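Local atomic coordinates of transcriptional regulator ComR (Streptococcus vestibularis F0396, PDB entry 6HU8), a protein that regulates competence in streptococci as an RNPP-family transcriptional regulator, probably binding DNA through a helix-turn-helix domain and a signalling peptide through a TPR domain. Residues 273-278 against 288-293; 209-214 against 250-255. All blocks are in the same frame, centred on the assembly; numbering follows the deposited sequence.

Contact 1. Residues 273-278 against 288-293; sequences KAIMFA and EKTRAE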
ATOM      1  N   LYS A 273       9.166 -18.679 -20.348  1.00 34.00           N
ATOM      2  CA  LYS A 273       9.287 -17.225 -20.430  1.00 34.68           C
ATOM      3  C   LYS A 273       9.893 -16.637 -19.158  1.00 38.58           C
ATOM      4  O   LYS A 273      10.766 -15.767 -19.225  1.00 36.68           O
ATOM      5  CB  LYS A 273       7.927 -16.578 -20.683  1.00 41.72           C
ATOM      6  CG  LYS A 273       7.445 -16.665 -22.117  1.00 39.73           C
ATOM      7  CD  LYS A 273       6.078 -15.991 -22.269  1.00 45.53           C
ATOM      8  CE  LYS A 273       5.532 -16.176 -23.685  1.00 51.47           C
ATOM      9  NZ  LYS A 273       4.098 -15.803 -23.800  1.00 52.59           N
ATOM     10  N   ALA A 274       9.399 -17.080 -17.997  1.00 33.11           N
ATOM     11  CA  ALA A 274       9.970 -16.667 -16.715  1.00 30.89           C
ATOM     12  C   ALA A 274      11.462 -16.995 -16.592  1.00 32.52           C
ATOM     13  O   ALA A 274      12.250 -16.178 -16.101  1.00 34.62           O
ATOM     14  CB  ALA A 274       9.186 -17.332 -15.546  1.00 34.90           C
ATOM     15  N   ILE A 275      11.848 -18.188 -17.030  1.00 31.43           N
ATOM     16  CA  ILE A 275      13.237 -18.617 -16.947  1.00 33.27           C
ATOM     17  C   ILE A 275      14.100 -17.767 -17.891  1.00 36.78           C
ATOM     18  O   ILE A 275      15.166 -17.263 -17.501  1.00 34.44           O
ATOM     19  CB  ILE A 275      13.402 -20.117 -17.311  1.00 31.95           C
ATOM     20  CG1 ILE A 275      12.866 -20.999 -16.182  1.00 34.66           C
ATOM     21  CG2 ILE A 275      14.860 -20.454 -17.532  1.00 34.43           C
ATOM     22  CD1 ILE A 275      12.719 -22.443 -16.577  1.00 35.18           C
ATOM     23  N   MET A 276      13.617 -17.605 -19.123  1.00 32.51           N
ATOM     24  CA  MET A 276      14.268 -16.740 -20.101  1.00 37.59           C
ATOM     25  C   MET A 276      14.507 -15.333 -19.564  1.00 35.92           C
ATOM     26  O   MET A 276      15.635 -14.825 -19.643  1.00 36.49           O
ATOM     27  CB  MET A 276      13.446 -16.683 -21.399  1.00 37.01           C
ATOM     28  CG  MET A 276      13.683 -17.891 -22.307  1.00 38.39           C
ATOM     29  SD  MET A 276      12.649 -17.931 -23.794  1.00 47.03           S
ATOM     30  CE  MET A 276      13.399 -16.711 -24.847  1.00 52.39           C
ATOM     31  N   PHE A 277      13.473 -14.695 -19.002  1.00 35.00           N
ATOM     32  CA  PHE A 277      13.657 -13.327 -18.518  1.00 35.92           C
ATOM     33  C   PHE A 277      14.557 -13.293 -17.294  1.00 39.30           C
ATOM     34  O   PHE A 277      15.352 -12.368 -17.126  1.00 38.64           O
ATOM     35  CB  PHE A 277      12.322 -12.658 -18.232  1.00 33.93           C
ATOM     36  CG  PHE A 277      11.595 -12.241 -19.476  1.00 38.71           C
ATOM     37  CD1 PHE A 277      12.238 -11.477 -20.434  1.00 37.56           C
ATOM     38  CD2 PHE A 277      10.282 -12.636 -19.706  1.00 41.29           C
ATOM     39  CE1 PHE A 277      11.577 -11.096 -21.596  1.00 40.51           C
ATOM     40  CE2 PHE A 277       9.621 -12.257 -20.861  1.00 40.99           C
ATOM     41  CZ  PHE A 277      10.275 -11.480 -21.809  1.00 39.37           C
ATOM     42  N   ALA A 278      14.493 -14.332 -16.474  1.00 33.99           N
ATOM     43  CA  ALA A 278      15.428 -14.431 -15.353  1.00 35.71           C
ATOM     44  C   ALA A 278      16.894 -14.583 -15.794  1.00 41.62           C
ATOM     45  O   ALA A 278      17.803 -14.083 -15.120  1.00 39.96           O
ATOM     46  CB  ALA A 278      15.042 -15.604 -14.462  1.00 35.03           C
ATOM     47  N   GLU A 288      17.520 -19.687 -10.894  1.00 33.69           N
ATOM     48  CA  GLU A 288      17.539 -20.954 -10.174  1.00 38.09           C
ATOM     49  C   GLU A 288      16.201 -21.177  -9.459  1.00 34.82           C
ATOM     50  O   GLU A 288      15.632 -22.260  -9.531  1.00 39.00           O
ATOM     51  CB  GLU A 288      18.680 -20.992  -9.155  1.00 44.45           C
ATOM     52  CG  GLU A 288      20.076 -20.923  -9.769  1.00 49.77           C
ATOM     53  CD  GLU A 288      21.128 -20.408  -8.786  1.00 54.69           C
ATOM     54  OE1 GLU A 288      20.818 -20.263  -7.569  1.00 54.45           O
ATOM     55  OE2 GLU A 288      22.265 -20.133  -9.236  1.00 60.03           O
ATOM     56  N   LYS A 289      15.727 -20.154  -8.760  1.00 37.69           N
ATOM     57  CA  LYS A 289      14.446 -20.245  -8.048  1.00 38.54           C
ATOM     58  C   LYS A 289      13.315 -20.569  -9.029  1.00 41.45           C
ATOM     59  O   LYS A 289      12.481 -21.432  -8.762  1.00 42.60           O
ATOM     60  CB  LYS A 289      14.163 -18.926  -7.307  1.00 42.75           C
ATOM     61  CG  LYS A 289      12.831 -18.862  -6.535  1.00 48.00           C
ATOM     62  CD  LYS A 289      12.475 -17.405  -6.149  1.00 51.76           C
ATOM     63  CE  LYS A 289      11.311 -16.856  -6.995  1.00 57.09           C
ATOM     64  NZ  LYS A 289      11.417 -17.177  -8.480  1.00 48.58           N
ATOM     65  N   THR A 290      13.284 -19.874 -10.167  1.00 36.57           N
ATOM     66  CA  THR A 290      12.223 -20.072 -11.152  1.00 34.74           C
ATOM     67  C   THR A 290      12.260 -21.477 -11.747  1.00 41.95           C
ATOM     68  O   THR A 290      11.215 -22.118 -11.922  1.00 34.62           O
ATOM     69  CB  THR A 290      12.318 -19.046 -12.280  1.00 33.18           C
ATOM     70  OG1 THR A 290      12.065 -17.746 -11.744  1.00 36.30           O
ATOM     71  CG2 THR A 290      11.286 -19.340 -13.372  1.00 31.72           C
ATOM     72  N   ARG A 291      13.470 -21.949 -12.049  1.00 36.87           N
ATOM     73  CA  ARG A 291      13.679 -23.285 -12.587  1.00 39.87           C
ATOM     74  C   ARG A 291      13.220 -24.325 -11.572  1.00 41.35           C
ATOM     75  O   ARG A 291      12.600 -25.311 -11.934  1.00 39.17           O
ATOM     76  CB  ARG A 291      15.160 -23.485 -12.956  1.00 42.34           C
ATOM     77  CG  ARG A 291      15.419 -24.533 -13.997  1.00 47.85           C
ATOM     78  CD  ARG A 291      16.927 -24.706 -14.274  1.00 48.37           C
ATOM     79  NE  ARG A 291      17.504 -23.574 -14.998  1.00 45.18           N
ATOM     80  CZ  ARG A 291      17.340 -23.388 -16.298  1.00 45.86           C
ATOM     81  NH1 ARG A 291      16.605 -24.260 -16.992  1.00 49.17           N
ATOM     82  NH2 ARG A 291      17.892 -22.340 -16.901  1.00 40.77           N
ATOM     83  N   ALA A 292      13.495 -24.082 -10.293  1.00 43.68           N
ATOM     84  CA  ALA A 292      13.072 -25.010  -9.248  1.00 41.68           C
ATOM     85  C   ALA A 292      11.550 -25.028  -9.104  1.00 43.54           C
ATOM     86  O   ALA A 292      10.968 -26.061  -8.784  1.00 44.92           O
ATOM     87  CB  ALA A 292      13.711 -24.645  -7.936  1.00 44.87           C
ATOM     88  N   GLU A 293      10.910 -23.883  -9.321  1.00 42.12           N
ATOM     89  CA  GLU A 293       9.459 -23.790  -9.137  1.00 43.95           C
ATOM     90  C   GLU A 293       8.738 -24.518 -10.273  1.00 43.10           C
ATOM     91  O   GLU A 293       7.735 -25.205 -10.051  1.00 39.77           O
ATOM     92  CB  GLU A 293       9.020 -22.329  -9.063  1.00 40.58           C
ATOM     93  CG  GLU A 293       7.545 -22.138  -8.761  1.00 44.59           C
ATOM     94  CD  GLU A 293       7.210 -22.364  -7.288  1.00 51.11           C
ATOM     95  OE1 GLU A 293       8.157 -22.559  -6.495  1.00 51.99           O
ATOM     96  OE2 GLU A 293       6.010 -22.340  -6.919  1.00 47.59           O
TER

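Contact 2. Residues 209-214 against 250-255; sequences DLMAIA and YILEAK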
ATOM      1  N   ASP A 209       0.809  -4.466  -5.305  1.00 37.28           N
ATOM      2  CA  ASP A 209      -0.618  -4.701  -5.107  1.00 37.06           C
ATOM      3  C   ASP A 209      -1.180  -5.627  -6.178  1.00 37.75           C
ATOM      4  O   ASP A 209      -1.997  -6.487  -5.896  1.00 37.86           O
ATOM      5  CB  ASP A 209      -1.390  -3.394  -5.126  1.00 34.24           C
ATOM      6  CG  ASP A 209      -1.294  -2.653  -3.817  1.00 39.00           C
ATOM      7  OD1 ASP A 209      -0.586  -3.137  -2.910  1.00 38.57           O
ATOM      8  OD2 ASP A 209      -1.928  -1.595  -3.709  1.00 38.31           O
ATOM      9  N   LEU A 210      -0.767  -5.417  -7.415  1.00 35.91           N
ATOM     10  CA  LEU A 210      -1.202  -6.298  -8.497  1.00 35.00           C
ATOM     11  C   LEU A 210      -0.704  -7.729  -8.264  1.00 36.27           C
ATOM     12  O   LEU A 210      -1.438  -8.699  -8.499  1.00 36.02           O
ATOM     13  CB  LEU A 210      -0.714  -5.750  -9.832  1.00 38.65           C
ATOM     14  CG  LEU A 210      -1.471  -4.514 -10.319  1.00 36.60           C
ATOM     15  CD1 LEU A 210      -0.724  -3.842 -11.441  1.00 41.42           C
ATOM     16  CD2 LEU A 210      -2.855  -4.915 -10.769  1.00 41.29           C
ATOM     17  N   MET A 211       0.538  -7.874  -7.798  1.00 36.76           N
ATOM     18  CA  MET A 211       1.040  -9.213  -7.500  1.00 34.19           C
ATOM     19  C   MET A 211       0.177  -9.880  -6.441  1.00 35.47           C
ATOM     20  O   MET A 211      -0.122 -11.075  -6.557  1.00 36.14           O
ATOM     21  CB  MET A 211       2.506  -9.186  -7.049  1.00 34.49           C
ATOM     22  CG  MET A 211       3.521  -8.957  -8.205  1.00 36.89           C
ATOM     23  SD  MET A 211       3.691 -10.305  -9.397  1.00 39.14           S
ATOM     24  CE  MET A 211       4.744 -11.431  -8.476  1.00 30.98           C
ATOM     25  N   ALA A 212      -0.210  -9.111  -5.420  1.00 34.35           N
ATOM     26  CA  ALA A 212      -1.048  -9.613  -4.320  1.00 36.10           C
ATOM     27  C   ALA A 212      -2.411 -10.097  -4.813  1.00 36.51           C
ATOM     28  O   ALA A 212      -2.905 -11.131  -4.375  1.00 36.13           O
ATOM     29  CB  ALA A 212      -1.242  -8.519  -3.231  1.00 39.45           C
ATOM     30  N   ILE A 213      -3.019  -9.315  -5.698  1.00 35.05           N
ATOM     31  CA  ILE A 213      -4.282  -9.666  -6.336  1.00 34.68           C
ATOM     32  C   ILE A 213      -4.179 -10.998  -7.087  1.00 39.26           C
ATOM     33  O   ILE A 213      -5.046 -11.866  -6.976  1.00 38.30           O
ATOM     34  CB  ILE A 213      -4.702  -8.537  -7.305  1.00 38.35           C
ATOM     35  CG1 ILE A 213      -5.109  -7.287  -6.511  1.00 35.24           C
ATOM     36  CG2 ILE A 213      -5.780  -9.001  -8.269  1.00 32.68           C
ATOM     37  CD1 ILE A 213      -5.229  -6.018  -7.336  1.00 37.68           C
ATOM     38  N   ALA A 214      -3.097 -11.174  -7.836  1.00 32.68           N
ATOM     39  CA  ALA A 214      -2.950 -12.368  -8.675  1.00 34.34           C
ATOM     40  C   ALA A 214      -2.768 -13.600  -7.805  1.00 39.70           C
ATOM     41  O   ALA A 214      -3.393 -14.634  -8.041  1.00 42.39           O
ATOM     42  CB  ALA A 214      -1.786 -12.202  -9.629  1.00 33.58           C
ATOM     43  N   TYR A 250       5.244 -14.146 -15.029  1.00 34.19           N
ATOM     44  CA  TYR A 250       5.025 -15.334 -15.857  1.00 37.17           C
ATOM     45  C   TYR A 250       4.864 -16.623 -15.037  1.00 38.12           C
ATOM     46  O   TYR A 250       4.211 -17.580 -15.485  1.00 36.31           O
ATOM     47  CB  TYR A 250       6.155 -15.463 -16.875  1.00 37.20           C
ATOM     48  CG  TYR A 250       5.991 -14.422 -17.954  1.00 34.90           C
ATOM     49  CD1 TYR A 250       4.937 -14.499 -18.851  1.00 38.45           C
ATOM     50  CD2 TYR A 250       6.857 -13.349 -18.050  1.00 35.92           C
ATOM     51  CE1 TYR A 250       4.758 -13.545 -19.825  1.00 39.74           C
ATOM     52  CE2 TYR A 250       6.677 -12.380 -19.019  1.00 40.48           C
ATOM     53  CZ  TYR A 250       5.627 -12.497 -19.908  1.00 39.90           C
ATOM     54  OH  TYR A 250       5.445 -11.538 -20.877  1.00 47.77           O
ATOM     55  N   ILE A 251       5.433 -16.653 -13.838  1.00 35.04           N
ATOM     56  CA  ILE A 251       5.225 -17.805 -12.953  1.00 32.73           C
ATOM     57  C   ILE A 251       3.750 -17.879 -12.540  1.00 35.94           C
ATOM     58  O   ILE A 251       3.142 -18.955 -12.589  1.00 34.14           O
ATOM     59  CB  ILE A 251       6.127 -17.735 -11.692  1.00 35.55           C
ATOM     60  CG1 ILE A 251       7.591 -18.011 -12.049  1.00 36.61           C
ATOM     61  CG2 ILE A 251       5.643 -18.718 -10.612  1.00 36.35           C
ATOM     62  CD1 ILE A 251       8.560 -17.805 -10.866  1.00 36.21           C
ATOM     63  N   LEU A 252       3.171 -16.745 -12.146  1.00 32.97           N
ATOM     64  CA  LEU A 252       1.738 -16.684 -11.809  1.00 38.90           C
ATOM     65  C   LEU A 252       0.851 -17.064 -12.991  1.00 39.24           C
ATOM     66  O   LEU A 252      -0.126 -17.796 -12.817  1.00 38.33           O
ATOM     67  CB  LEU A 252       1.336 -15.286 -11.313  1.00 33.13           C
ATOM     68  CG  LEU A 252       1.740 -14.886  -9.896  1.00 38.15           C
ATOM     69  CD1 LEU A 252       1.701 -13.358  -9.735  1.00 39.62           C
ATOM     70  CD2 LEU A 252       0.790 -15.552  -8.884  1.00 40.16           C
ATOM     71  N   GLU A 253       1.168 -16.569 -14.188  1.00 35.46           N
ATOM     72  CA  GLU A 253       0.382 -16.949 -15.363  1.00 37.47           C
ATOM     73  C   GLU A 253       0.484 -18.462 -15.634  1.00 41.36           C
ATOM     74  O   GLU A 253      -0.483 -19.104 -16.077  1.00 38.59           O
ATOM     75  CB  GLU A 253       0.816 -16.160 -16.609  1.00 40.43           C
ATOM     76  CG  GLU A 253      -0.187 -16.317 -17.759  1.00 42.98           C
ATOM     77  CD  GLU A 253       0.127 -15.482 -18.980  1.00 44.73           C
ATOM     78  OE1 GLU A 253      -0.504 -15.724 -20.026  1.00 41.75           O
ATOM     79  OE2 GLU A 253       0.987 -14.578 -18.899  1.00 45.85           O
ATOM     80  N   ALA A 254       1.654 -19.035 -15.359  1.00 32.97           N
ATOM     81  CA  ALA A 254       1.834 -20.472 -15.487  1.00 36.15           C
ATOM     82  C   ALA A 254       0.963 -21.252 -14.497  1.00 34.91           C
ATOM     83  O   ALA A 254       0.348 -22.261 -14.868  1.00 34.03           O
ATOM     84  CB  ALA A 254       3.306 -20.834 -15.298  1.00 36.01           C
ATOM     85  N   LYS A 255       0.914 -20.784 -13.253  1.00 32.84           N
ATOM     86  CA  LYS A 255       0.137 -21.443 -12.205  1.00 37.35           C
ATOM     87  C   LYS A 255      -1.356 -21.372 -12.508  1.00 39.16           C
ATOM     88  O   LYS A 255      -2.101 -22.324 -12.250  1.00 39.00           O
ATOM     89  CB  LYS A 255       0.448 -20.821 -10.834  1.00 37.29           C
ATOM     90  CG  LYS A 255       1.655 -21.483 -10.147  1.00 35.48           C
ATOM     91  CD  LYS A 255       2.438 -20.515  -9.299  1.00 43.67           C
ATOM     92  CE  LYS A 255       2.966 -21.179  -8.031  1.00 48.89           C
ATOM     93  NZ  LYS A 255       3.774 -22.404  -8.235  1.00 36.77           N
TER

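Contact 1. Residues 273-278 against 288-293
Thr290 presents its methyl group to two neighbours of the facing helix at once. Its CG2 lies 3.6 Å from Ala274 CB and equally 3.6 Å from Ile275 CG1. The methyl thus settles beside two consecutive residues, one offering a bare CB and the other a methylene. With chi1 at -66°, CG2 is anti to the backbone N and OG1 stands beside that N. The methyl therefore faces helix 264-279, while the hydroxyl is turned back to its own helix and hydrogen-bonds Leu286 O one turn earlier. This satisfies a polar atom on a buried residue, although no hydrogen bond crosses between the two segments.

The second part of the contact belongs to Ile275. Its CG2 methyl sits over one face of the Arg291 guanidinium, 3.6 Å from Arg291 NH2 and 4.0 Å from Arg291 CZ. The two side chains cross at about a right angle. Ile275 CD1 reaches along the other branch toward Arg291 CA, at 4.2 Å.

The backbones form an antiparallel helix pair, joined by a short connection, as in the helical hairpins of TPR proteins. The local axes approach to 9.1 Å at an angle of 167°. Ile275 and Thr290 are in register, with their CA atoms 6.1 Å apart, and the small Ala274 lies next to them.

Further out, Arg291 NH2 forms a salt bridge with Glu287 of the same helix. The bend at chi3 (-71°) turns the arginine chain so that its flat end lies across Ile275. The Ile275 methyl over its face and the bond to Glu287 should limit how far the guanidinium can turn. Ile275 also touches Lys294, one turn beyond Thr290. Helix 246-261 adds Tyr250 against Ala274 and Ile251 against Thr290.

Contact 2. Residues 209-214 against 250-255
Leu252 points one methyl at two residues of helix 200-219. Its CD1 lies 3.7 Å from Met211 SD and also 3.7 Å from Ala214 CB. Met211 and Ala214 are three residues apart, so they stand on one side of their helix, and the CD1 methyl meets both. Met211 CE adds a further touch to Leu252 CD1 at 3.8 Å.

The Ala214 side is the buried one. Ala214 is shut off from solvent, and its CB points toward the other helix. The second leucine methyl, CD2, comes to 4.2 Å from the Ala214 backbone C. The nearest CA atoms, those of Ala214 and Leu252, are 7.1 Å apart, and the gap is bridged mainly by the leucine branch.

The Met211 side is nearer solvent, though the sulfur packs just as closely. Both Met211 and Leu252 remain partly exposed. The methionine leaves its helix at an angle to the contact, and bends at chi2 (-69°) and chi3 (-79°) bring its sulfur and methyl round to the leucine.

These helices are not consecutive. Helix 226-240 comes between them in sequence and packs against both, through Leu210 on Leu233 and Tyr250 on Leu234. Such contacts between every second helix are expected in the stacked hairpins of a TPR domain.

Only 140 Å² is buried, and no hydrogen bond or salt bridge joins the segments. The contact therefore rests on apolar packing of a thioether and methyl groups, with no polar bond to fix an exact register.

In the fold
Both contacts lie in the ComR tetratricopeptide range, on the same side of the chain's centre. Their centres are 14 Å apart. Contact 2 comes first along the chain and closes before contact 1 opens. It is also the inner one, about 17 Å from the chain centre, against about 27 Å for contact 1. Helix 246-261, which supplies one side of contact 2, also touches both helices of contact 1. Lys255 NZ forms a salt bridge to Glu293 OE2 at 2.6 Å, and Tyr250 packs against Phe277 and Lys273. The contacts thus mark successive layers of a helical stack running to its C-terminal end.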